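Local coordinates for protein pyruvate kinase (Cryptosporidium parvum, PDB 6P0Y) that probably catalyses the last step of glycolysis, transferring the phosphoryl group of phosphoenolpyruvate to ADP to give pyruvate and ATP, at residues Val41-Thr46 with Ser447-Ala452; Asn76-Asp81 with Asp109-Glu114; Lys426-Ile431 with Phe502-His507. All blocks are in the same frame, centred on the assembly; numbering follows the deposited sequence.

Interaction 1 (Val41-Thr46 with Ser447-Ala452); sequences VTQRKT and SQTIIA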
loop_
_atom_site.group_PDB
_atom_site.type_symbol
_atom_site.label_atom_id
_atom_site.label_comp_id
_atom_site.label_asym_id
_atom_site.label_seq_id
_atom_site.Cartn_x
_atom_site.Cartn_y
_atom_site.Cartn_z
ATOM N N VAL A 41 -24.382 -16.654 -12.045
ATOM C CA VAL A 41 -23.250 -17.626 -12.160
ATOM C C VAL A 41 -22.423 -17.515 -10.876
ATOM O O VAL A 41 -21.488 -16.693 -10.828
ATOM C CB VAL A 41 -22.380 -17.397 -13.410
ATOM C CG1 VAL A 41 -21.408 -18.552 -13.599
ATOM C CG2 VAL A 41 -23.201 -17.174 -14.672
ATOM N N THR A 42 -22.819 -18.269 -9.847
ATOM C CA THR A 42 -22.265 -18.219 -8.468
ATOM C C THR A 42 -22.350 -19.614 -7.839
ATOM O O THR A 42 -23.437 -20.224 -7.915
ATOM C CB THR A 42 -23.014 -17.202 -7.595
ATOM O OG1 THR A 42 -24.388 -17.585 -7.518
ATOM C CG2 THR A 42 -22.917 -15.782 -8.110
ATOM N N GLN A 43 -21.256 -20.088 -7.235
ATOM C CA GLN A 43 -21.220 -21.327 -6.416
ATOM C C GLN A 43 -20.830 -20.966 -4.978
ATOM O O GLN A 43 -19.761 -20.354 -4.789
ATOM C CB GLN A 43 -20.240 -22.329 -7.018
ATOM C CG GLN A 43 -20.299 -23.699 -6.354
ATOM C CD GLN A 43 -21.609 -24.420 -6.571
ATOM O OE1 GLN A 43 -22.301 -24.223 -7.570
ATOM N NE2 GLN A 43 -21.963 -25.264 -5.615
ATOM N N ARG A 44 -21.669 -21.345 -4.010
ATOM C CA ARG A 44 -21.477 -21.072 -2.563
ATOM C C ARG A 44 -20.241 -21.817 -2.055
ATOM O O ARG A 44 -20.113 -23.018 -2.348
ATOM C CB ARG A 44 -22.702 -21.508 -1.754
ATOM C CG ARG A 44 -22.457 -21.563 -0.252
ATOM C CD ARG A 44 -23.669 -22.073 0.491
ATOM N NE ARG A 44 -24.161 -23.316 -0.084
ATOM C CZ ARG A 44 -23.607 -24.511 0.092
ATOM N NH1 ARG A 44 -22.523 -24.649 0.838
ATOM N NH2 ARG A 44 -24.142 -25.574 -0.483
ATOM N N LYS A 45 -19.395 -21.122 -1.293
ATOM C CA LYS A 45 -18.150 -21.664 -0.694
ATOM C C LYS A 45 -18.321 -21.806 0.824
ATOM O O LYS A 45 -17.759 -22.762 1.383
ATOM C CB LYS A 45 -16.970 -20.771 -1.086
ATOM C CG LYS A 45 -16.519 -20.945 -2.532
ATOM C CD LYS A 45 -15.630 -19.837 -3.058
ATOM C CE LYS A 45 -16.385 -18.622 -3.559
ATOM N NZ LYS A 45 -17.327 -18.956 -4.653
ATOM N N THR A 46 -19.063 -20.899 1.466
ATOM C CA THR A 46 -19.423 -20.993 2.904
ATOM C C THR A 46 -20.062 -22.364 3.150
ATOM O O THR A 46 -21.015 -22.709 2.425
ATOM C CB THR A 46 -20.357 -19.857 3.340
ATOM O OG1 THR A 46 -19.753 -18.603 3.020
ATOM C CG2 THR A 46 -20.662 -19.900 4.820
ATOM N N SER A 447 -11.565 -17.234 -4.680
ATOM C CA SER A 447 -12.911 -17.121 -5.301
ATOM C C SER A 447 -13.337 -18.483 -5.865
ATOM O O SER A 447 -14.552 -18.732 -5.945
ATOM C CB SER A 447 -12.929 -16.058 -6.368
ATOM O OG SER A 447 -12.229 -16.493 -7.528
ATOM N N GLN A 448 -12.371 -19.329 -6.237
ATOM C CA GLN A 448 -12.606 -20.657 -6.867
ATOM C C GLN A 448 -12.988 -21.684 -5.794
ATOM O O GLN A 448 -12.449 -21.610 -4.674
ATOM C CB GLN A 448 -11.360 -21.134 -7.617
ATOM C CG GLN A 448 -10.948 -20.228 -8.769
ATOM C CD GLN A 448 -10.099 -19.052 -8.356
ATOM O OE1 GLN A 448 -9.647 -18.947 -7.216
ATOM N NE2 GLN A 448 -9.861 -18.154 -9.299
ATOM N N THR A 449 -13.880 -22.614 -6.130
ATOM C CA THR A 449 -14.169 -23.814 -5.306
ATOM C C THR A 449 -12.889 -24.654 -5.245
ATOM O O THR A 449 -12.245 -24.820 -6.296
ATOM C CB THR A 449 -15.369 -24.596 -5.863
ATOM O OG1 THR A 449 -16.546 -23.816 -5.657
ATOM C CG2 THR A 449 -15.548 -25.956 -5.222
ATOM N N ILE A 450 -12.526 -25.125 -4.051
ATOM C CA ILE A 450 -11.418 -26.098 -3.819
ATOM C C ILE A 450 -12.027 -27.505 -3.845
ATOM O O ILE A 450 -13.043 -27.709 -3.144
ATOM C CB ILE A 450 -10.704 -25.811 -2.481
ATOM C CG1 ILE A 450 -10.251 -24.352 -2.364
ATOM C CG2 ILE A 450 -9.545 -26.770 -2.264
ATOM C CD1 ILE A 450 -10.127 -23.865 -0.938
ATOM N N ILE A 451 -11.449 -28.429 -4.623
ATOM C CA ILE A 451 -11.807 -29.880 -4.593
ATOM C C ILE A 451 -10.623 -30.667 -4.023
ATOM O O ILE A 451 -9.602 -30.804 -4.731
ATOM C CB ILE A 451 -12.242 -30.407 -5.973
ATOM C CG1 ILE A 451 -13.532 -29.736 -6.446
ATOM C CG2 ILE A 451 -12.386 -31.920 -5.938
ATOM C CD1 ILE A 451 -13.972 -30.157 -7.827
ATOM N N ALA A 452 -10.776 -31.167 -2.791
ATOM C CA ALA A 452 -9.808 -32.042 -2.095
ATOM C C ALA A 452 -10.043 -33.498 -2.511
ATOM O O ALA A 452 -10.994 -34.120 -2.004
ATOM C CB ALA A 452 -9.945 -31.863 -0.604
HETATM O O HOH W 1 -18.301 -24.334 -3.768
#
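Gln43 opens the contact with its aliphatic part: CG lies 3.8 Å from Thr449 OG1, the two side chains meeting at a slant, and the Gln43 chain also packs on Leu496 and Lys470. Arg44 starts off away from 447-452; its NH1 reaches Thr46 O in the plane of the guanidinium group, and its NE bonds Ser379 on helix 371-387. Its backbone takes part, because one water donates to Arg44 O and is also hydrogen-bonded to Thr449 OG1 at 2.6 Å. Lys45 buries the most surface. With CG anti to the carbonyl carbon (chi1 -75°), the chain sets off toward the other segment and then bends at chi3 and chi4, so that CD and CE run alongside the Ser447 carbonyl. The same bends fold NZ back to Gln43 O, which it meets at 2.8 Å, nearly in line with the carbonyl; NZ is also 3.1 Å from Ser447 O. The backbone N of Lys45 bonds Glu386. This approach of the barrel-leading loop to the C-terminal sheet is made largely by a bridging water and by a lysine whose amino group, probably charged, would be favoured by the carbonyl oxygens of Gln43 and Ser447.

Interaction 2 (Asn76-Asp81 with Asp109-Glu114); sequences NFSHGD and DTKGPE. With K (potassium ion), chain E; ADP (adenosine-5'-diphosphate), chain C.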
loop_
_atom_site.group_PDB
_atom_site.type_symbol
_atom_site.label_atom_id
_atom_site.label_comp_id
_atom_site.label_asym_id
_atom_site.label_seq_id
_atom_site.Cartn_x
_atom_site.Cartn_y
_atom_site.Cartn_z
ATOM N N ASN A 76 -26.875 -32.598 18.580
ATOM C CA ASN A 76 -26.890 -31.852 19.862
ATOM C C ASN A 76 -27.245 -32.847 20.970
ATOM O O ASN A 76 -28.436 -33.189 21.089
ATOM C CB ASN A 76 -27.846 -30.659 19.781
ATOM C CG ASN A 76 -27.785 -29.769 21.001
ATOM O OD1 ASN A 76 -27.039 -30.045 21.936
ATOM N ND2 ASN A 76 -28.560 -28.698 20.996
ATOM N N PHE A 77 -26.248 -33.287 21.744
ATOM C CA PHE A 77 -26.382 -34.326 22.803
ATOM C C PHE A 77 -26.972 -33.722 24.087
ATOM O O PHE A 77 -27.021 -34.425 25.113
ATOM C CB PHE A 77 -25.041 -35.028 23.045
ATOM C CG PHE A 77 -24.831 -36.265 22.208
ATOM C CD1 PHE A 77 -25.141 -36.272 20.853
ATOM C CD2 PHE A 77 -24.318 -37.424 22.772
ATOM C CE1 PHE A 77 -24.944 -37.407 20.084
ATOM C CE2 PHE A 77 -24.121 -38.558 21.999
ATOM C CZ PHE A 77 -24.436 -38.547 20.659
ATOM N N SER A 78 -27.420 -32.465 24.031
ATOM C CA SER A 78 -28.327 -31.846 25.032
ATOM C C SER A 78 -29.735 -32.424 24.858
ATOM O O SER A 78 -30.535 -32.323 25.803
ATOM C CB SER A 78 -28.339 -30.351 24.898
ATOM O OG SER A 78 -27.029 -29.819 25.057
ATOM N N HIS A 79 -30.016 -32.991 23.682
ATOM C CA HIS A 79 -31.323 -33.586 23.295
ATOM C C HIS A 79 -31.122 -35.040 22.861
ATOM O O HIS A 79 -29.960 -35.458 22.696
ATOM C CB HIS A 79 -31.972 -32.752 22.185
ATOM C CG HIS A 79 -32.164 -31.321 22.554
ATOM N ND1 HIS A 79 -33.197 -30.909 23.368
ATOM C CD2 HIS A 79 -31.466 -30.211 22.229
ATOM C CE1 HIS A 79 -33.133 -29.603 23.525
ATOM N NE2 HIS A 79 -32.079 -29.151 22.839
ATOM N N GLY A 80 -32.227 -35.771 22.684
ATOM C CA GLY A 80 -32.235 -37.187 22.272
ATOM C C GLY A 80 -31.806 -38.104 23.403
ATOM O O GLY A 80 -31.434 -37.590 24.476
ATOM N N ASP A 81 -31.866 -39.418 23.163
ATOM C CA ASP A 81 -31.437 -40.490 24.103
ATOM C C ASP A 81 -30.508 -41.451 23.352
ATOM O O ASP A 81 -30.330 -41.263 22.136
ATOM C CB ASP A 81 -32.646 -41.201 24.721
ATOM C CG ASP A 81 -33.628 -41.783 23.714
ATOM O OD1 ASP A 81 -33.199 -42.119 22.590
ATOM O OD2 ASP A 81 -34.819 -41.895 24.063
ATOM N N ASP A 109 -22.136 -32.340 19.351
ATOM C CA ASP A 109 -22.184 -31.109 20.179
ATOM C C ASP A 109 -22.471 -31.528 21.626
ATOM O O ASP A 109 -23.593 -31.992 21.892
ATOM C CB ASP A 109 -23.203 -30.126 19.597
ATOM C CG ASP A 109 -23.110 -28.718 20.159
ATOM O OD1 ASP A 109 -23.035 -28.581 21.394
ATOM O OD2 ASP A 109 -23.138 -27.766 19.359
ATOM N N THR A 110 -21.483 -31.370 22.515
ATOM C CA THR A 110 -21.490 -31.872 23.919
ATOM C C THR A 110 -22.539 -31.119 24.744
ATOM O O THR A 110 -22.762 -29.925 24.466
ATOM C CB THR A 110 -20.113 -31.733 24.580
ATOM O OG1 THR A 110 -19.784 -30.344 24.629
ATOM C CG2 THR A 110 -19.029 -32.503 23.855
ATOM N N LYS A 111 -23.164 -31.800 25.710
ATOM C CA LYS A 111 -24.105 -31.188 26.686
ATOM C C LYS A 111 -23.330 -30.171 27.526
ATOM O O LYS A 111 -23.729 -28.992 27.555
ATOM C CB LYS A 111 -24.754 -32.256 27.572
ATOM C CG LYS A 111 -25.848 -31.749 28.499
ATOM C CD LYS A 111 -26.701 -32.873 29.075
ATOM C CE LYS A 111 -27.829 -32.383 29.960
ATOM N NZ LYS A 111 -27.715 -32.899 31.347
ATOM N N GLY A 112 -22.248 -30.627 28.160
ATOM C CA GLY A 112 -21.355 -29.799 28.989
ATOM C C GLY A 112 -22.073 -29.233 30.209
ATOM O O GLY A 112 -23.102 -29.756 30.630
ATOM N N PRO A 113 -21.565 -28.125 30.789
ATOM C CA PRO A 113 -22.117 -27.575 32.026
ATOM C C PRO A 113 -23.359 -26.690 31.843
ATOM O O PRO A 113 -23.489 -25.716 32.559
ATOM C CB PRO A 113 -20.928 -26.753 32.546
ATOM C CG PRO A 113 -20.276 -26.232 31.293
ATOM C CD PRO A 113 -20.412 -27.359 30.293
ATOM N N GLU A 114 -24.253 -27.055 30.923
ATOM C CA GLU A 114 -25.484 -26.276 30.620
ATOM C C GLU A 114 -26.480 -26.403 31.779
ATOM O O GLU A 114 -26.341 -27.346 32.585
ATOM C CB GLU A 114 -26.116 -26.751 29.312
ATOM C CG GLU A 114 -26.735 -28.136 29.398
ATOM C CD GLU A 114 -27.575 -28.506 28.195
ATOM O OE1 GLU A 114 -27.261 -28.013 27.092
ATOM O OE2 GLU A 114 -28.544 -29.279 28.370
HETATM K K K E . -25.080 -28.714 23.448
HETATM P PB ADP C . -30.945 -25.799 21.879
HETATM O O1B ADP C . -31.285 -26.673 23.073
HETATM O O2B ADP C . -32.237 -25.080 21.441
HETATM O O3B ADP C . -29.819 -24.846 22.114
HETATM P PA ADP C . -30.450 -26.609 19.150
HETATM O O1A ADP C . -30.110 -27.963 18.568
HETATM O O2A ADP C . -29.542 -25.483 18.831
HETATM O O3A ADP C . -30.553 -26.820 20.722
HETATM O "O5'" ADP C . -31.981 -26.239 18.823
HETATM C "C5'" ADP C . -32.898 -26.907 17.930
HETATM C "C4'" ADP C . -34.106 -27.421 18.679
HETATM O "O4'" ADP C . -34.612 -28.599 18.012
HETATM C "C3'" ADP C . -33.884 -27.824 20.137
HETATM O "O3'" ADP C . -34.194 -26.749 21.016
HETATM C "C2'" ADP C . -34.877 -28.971 20.330
HETATM O "O2'" ADP C . -36.174 -28.482 20.656
HETATM C "C1'" ADP C . -34.854 -29.633 18.949
HETATM N N9 ADP C . -33.827 -30.660 18.781
HETATM C C8 ADP C . -32.524 -30.482 18.392
HETATM N N7 ADP C . -31.825 -31.590 18.335
HETATM C C5 ADP C . -32.730 -32.569 18.716
HETATM C C6 ADP C . -32.611 -33.967 18.871
HETATM N N6 ADP C . -31.496 -34.655 18.611
HETATM N N1 ADP C . -33.701 -34.647 19.289
HETATM C C2 ADP C . -34.831 -33.971 19.527
HETATM N N3 ADP C . -35.065 -32.659 19.406
HETATM C C4 ADP C . -33.969 -32.011 18.995
#
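Phe77 meets Asp109 through CB, 3.6 Å from Asp109 O, while its ring turns outward to stack with His85 and to pack edge-to-face with Phe224. The His79 imidazole has ADP C2' over one face, displaced toward the rim, and Asn76 ND2 and the beta-phosphorus of ADP at its edge; its NE2 donates to ADP O1B at 2.6 Å. The Glu114 carboxylate is approached from above its plane by Ser78 OG, which donates to OE1 at 2.7 Å. The other carboxylate oxygen, OE2, pairs with Arg116, which also hydrogen-bonds ADP.

The Asn76 amide is used at both ends. With CG set anti to the backbone N (chi1 -173°), a chi2 of -1° turns OD1 to the potassium ion, 2.8 Å away, and ND2 to ADP O1A in a nearly straight bond (171°). OD1 also accepts from Ser78 N, well above the amide plane, which makes an Asx turn within the type I turn from Asn76 to His79. Ser78 OG, Asp109 OD1 and Thr110 O supply three further potassium ligands, and Asp109 OD2 forms salt bridges with Arg74 and Lys270. The backbones join where Phe77 N donates to Asp109 O at 3.0 Å, beside a parallel bridge between Asn76 and Asp109.

These loops follow the second and third strands of the closed eight-stranded barrel. Both supply potassium ligands, and 76-81, with Arg74 and Arg116, holds ADP, at the C-terminal strand ends, the usual active-site end of a TIM barrel.

Interaction 3 (Lys426-Ile431 with Phe502-His507); sequences KLIITI and FAIAVH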
loop_
_atom_site.group_PDB
_atom_site.type_symbol
_atom_site.label_atom_id
_atom_site.label_comp_id
_atom_site.label_asym_id
_atom_site.label_seq_id
_atom_site.Cartn_x
_atom_site.Cartn_y
_atom_site.Cartn_z
ATOM N N LYS A 426 -11.526 -21.491 -12.665
ATOM C CA LYS A 426 -12.845 -21.705 -12.016
ATOM C C LYS A 426 -12.712 -22.716 -10.870
ATOM O O LYS A 426 -13.650 -22.797 -10.053
ATOM C CB LYS A 426 -13.860 -22.185 -13.057
ATOM C CG LYS A 426 -14.070 -21.238 -14.234
ATOM C CD LYS A 426 -14.595 -19.874 -13.834
ATOM C CE LYS A 426 -14.794 -18.940 -15.009
ATOM N NZ LYS A 426 -14.641 -17.520 -14.604
ATOM N N LEU A 427 -11.590 -23.441 -10.799
ATOM C CA LEU A 427 -11.394 -24.580 -9.863
ATOM C C LEU A 427 -9.942 -24.625 -9.374
ATOM O O LEU A 427 -9.039 -24.300 -10.169
ATOM C CB LEU A 427 -11.751 -25.860 -10.624
ATOM C CG LEU A 427 -12.471 -26.952 -9.841
ATOM C CD1 LEU A 427 -13.754 -26.426 -9.216
ATOM C CD2 LEU A 427 -12.765 -28.133 -10.753
ATOM N N ILE A 428 -9.743 -25.017 -8.111
ATOM C CA ILE A 428 -8.426 -25.423 -7.535
ATOM C C ILE A 428 -8.579 -26.857 -7.021
ATOM O O ILE A 428 -9.368 -27.062 -6.091
ATOM C CB ILE A 428 -7.957 -24.458 -6.427
ATOM C CG1 ILE A 428 -7.848 -23.021 -6.940
ATOM C CG2 ILE A 428 -6.646 -24.937 -5.813
ATOM C CD1 ILE A 428 -7.620 -21.993 -5.856
ATOM N N ILE A 429 -7.864 -27.802 -7.628
ATOM C CA ILE A 429 -7.870 -29.246 -7.258
ATOM C C ILE A 429 -6.594 -29.535 -6.461
ATOM O O ILE A 429 -5.515 -29.136 -6.928
ATOM C CB ILE A 429 -7.971 -30.123 -8.521
ATOM C CG1 ILE A 429 -9.178 -29.738 -9.379
ATOM C CG2 ILE A 429 -7.983 -31.599 -8.161
ATOM C CD1 ILE A 429 -9.239 -30.452 -10.708
ATOM N N THR A 430 -6.726 -30.197 -5.308
ATOM C CA THR A 430 -5.597 -30.675 -4.467
ATOM C C THR A 430 -5.775 -32.177 -4.210
ATOM O O THR A 430 -6.835 -32.563 -3.688
ATOM C CB THR A 430 -5.472 -29.850 -3.176
ATOM O OG1 THR A 430 -4.387 -30.368 -2.406
ATOM C CG2 THR A 430 -6.721 -29.852 -2.320
ATOM N N ILE A 431 -4.784 -32.991 -4.590
ATOM C CA ILE A 431 -4.703 -34.442 -4.245
ATOM C C ILE A 431 -3.914 -34.553 -2.938
ATOM O O ILE A 431 -2.753 -34.117 -2.922
ATOM C CB ILE A 431 -4.055 -35.271 -5.370
ATOM C CG1 ILE A 431 -4.676 -34.963 -6.734
ATOM C CG2 ILE A 431 -4.126 -36.758 -5.045
ATOM C CD1 ILE A 431 -3.967 -35.620 -7.889
ATOM N N PHE A 502 -9.934 -22.923 -17.346
ATOM C CA PHE A 502 -8.693 -23.299 -16.622
ATOM C C PHE A 502 -9.047 -23.838 -15.236
ATOM O O PHE A 502 -10.047 -23.400 -14.637
ATOM C CB PHE A 502 -7.747 -22.108 -16.468
ATOM C CG PHE A 502 -7.122 -21.629 -17.751
ATOM C CD1 PHE A 502 -6.261 -22.445 -18.466
ATOM C CD2 PHE A 502 -7.382 -20.357 -18.234
ATOM C CE1 PHE A 502 -5.683 -22.001 -19.644
ATOM C CE2 PHE A 502 -6.804 -19.914 -19.413
ATOM C CZ PHE A 502 -5.959 -20.740 -20.117
ATOM N N ALA A 503 -8.228 -24.769 -14.751
ATOM C CA ALA A 503 -8.227 -25.266 -13.360
ATOM C C ALA A 503 -6.777 -25.356 -12.888
ATOM O O ALA A 503 -5.907 -25.682 -13.721
ATOM C CB ALA A 503 -8.915 -26.604 -13.293
ATOM N N ILE A 504 -6.531 -25.048 -11.614
ATOM C CA ILE A 504 -5.225 -25.303 -10.941
ATOM C C ILE A 504 -5.301 -26.697 -10.316
ATOM O O ILE A 504 -6.261 -26.952 -9.575
ATOM C CB ILE A 504 -4.902 -24.225 -9.887
ATOM C CG1 ILE A 504 -5.073 -22.804 -10.429
ATOM C CG2 ILE A 504 -3.509 -24.446 -9.317
ATOM C CD1 ILE A 504 -4.217 -22.492 -11.635
ATOM N N ALA A 505 -4.341 -27.567 -10.629
ATOM C CA ALA A 505 -4.152 -28.883 -9.980
ATOM C C ALA A 505 -2.887 -28.821 -9.120
ATOM O O ALA A 505 -1.889 -28.239 -9.573
ATOM C CB ALA A 505 -4.069 -29.974 -11.016
ATOM N N VAL A 506 -2.947 -29.389 -7.917
ATOM C CA VAL A 506 -1.854 -29.356 -6.901
ATOM C C VAL A 506 -1.734 -30.755 -6.296
ATOM O O VAL A 506 -2.759 -31.283 -5.832
ATOM C CB VAL A 506 -2.145 -28.282 -5.835
ATOM C CG1 VAL A 506 -1.533 -28.611 -4.482
ATOM C CG2 VAL A 506 -1.713 -26.904 -6.310
ATOM N N HIS A 507 -0.536 -31.336 -6.312
ATOM C CA HIS A 507 -0.258 -32.657 -5.690
ATOM C C HIS A 507 1.242 -32.833 -5.447
ATOM O O HIS A 507 2.033 -32.027 -5.973
ATOM C CB HIS A 507 -0.859 -33.789 -6.536
ATOM C CG HIS A 507 -0.354 -33.881 -7.937
ATOM N ND1 HIS A 507 0.768 -34.611 -8.273
ATOM C CD2 HIS A 507 -0.838 -33.384 -9.093
ATOM C CE1 HIS A 507 0.965 -34.547 -9.574
ATOM N NE2 HIS A 507 -0.006 -33.800 -10.101
#
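Ile431 lies alongside His507, the two side chains pointing the same way at the ends of two parallel strand segments. From Ile431, CB comes within 3.7 Å of His507 CB, CG1 passes the same atom at 4.0 Å, and the terminal CD1 bridges His507 CB and CG, 4.0 Å from the latter. The extended outer torsion (chi2 173°) carries CD1 that far, obliquely to the imidazole.

Behind this pair, strands 427-431 and 502-507 run at 16° to one another in parallel register. Ile429 takes part twice: its N donates to Ile504 O at 2.7 Å, and its O receives a weak bond from Val506 N. Ile504 N to Leu427 O, Lys426 N to Phe502 O and Ile431 N to Val506 O extend the pairing, and CA-H...O contacts, as from Thr430 CA to Val506 O, accompany these bonds.

In this core of the C-terminal alpha/beta domain, helices pack on both sheet faces. Leu427 and Ala503 lie against helix 480-493; on the other face, Ile428 and Ile504 meet helix 408-422, Thr430 lies on helix 436-443, and Val506 touches both. Strand 449-454 flanks 427-431, antiparallel strand 517-524 borders 502-509, and Phe502 reaches Val408 of a second subunit.

Overall arrangement
From the N terminus, the chain first passes residues 41-46, whose partner comes some 400 residues later, and then enters the barrel. Interaction 2 forms early there, closing the short excursion through helix 82-97 and strand 105-109, and lies wholly within the span of interaction 1. After the barrel, 426-431 begins the C-terminal sheet; 447-452 completes interaction 1, and 502-507 completes interaction 3, so these two cross. They also touch, since strands 449-454 and 427-431 are sheet neighbours. Interaction 1 thus links the entrance to the barrel with the C-terminal domain, and interaction 3 joins two neighbouring strands within that domain's sheet, whereas interaction 2 lies across the chain's centre, about 33 Å from interaction 1, centre to centre.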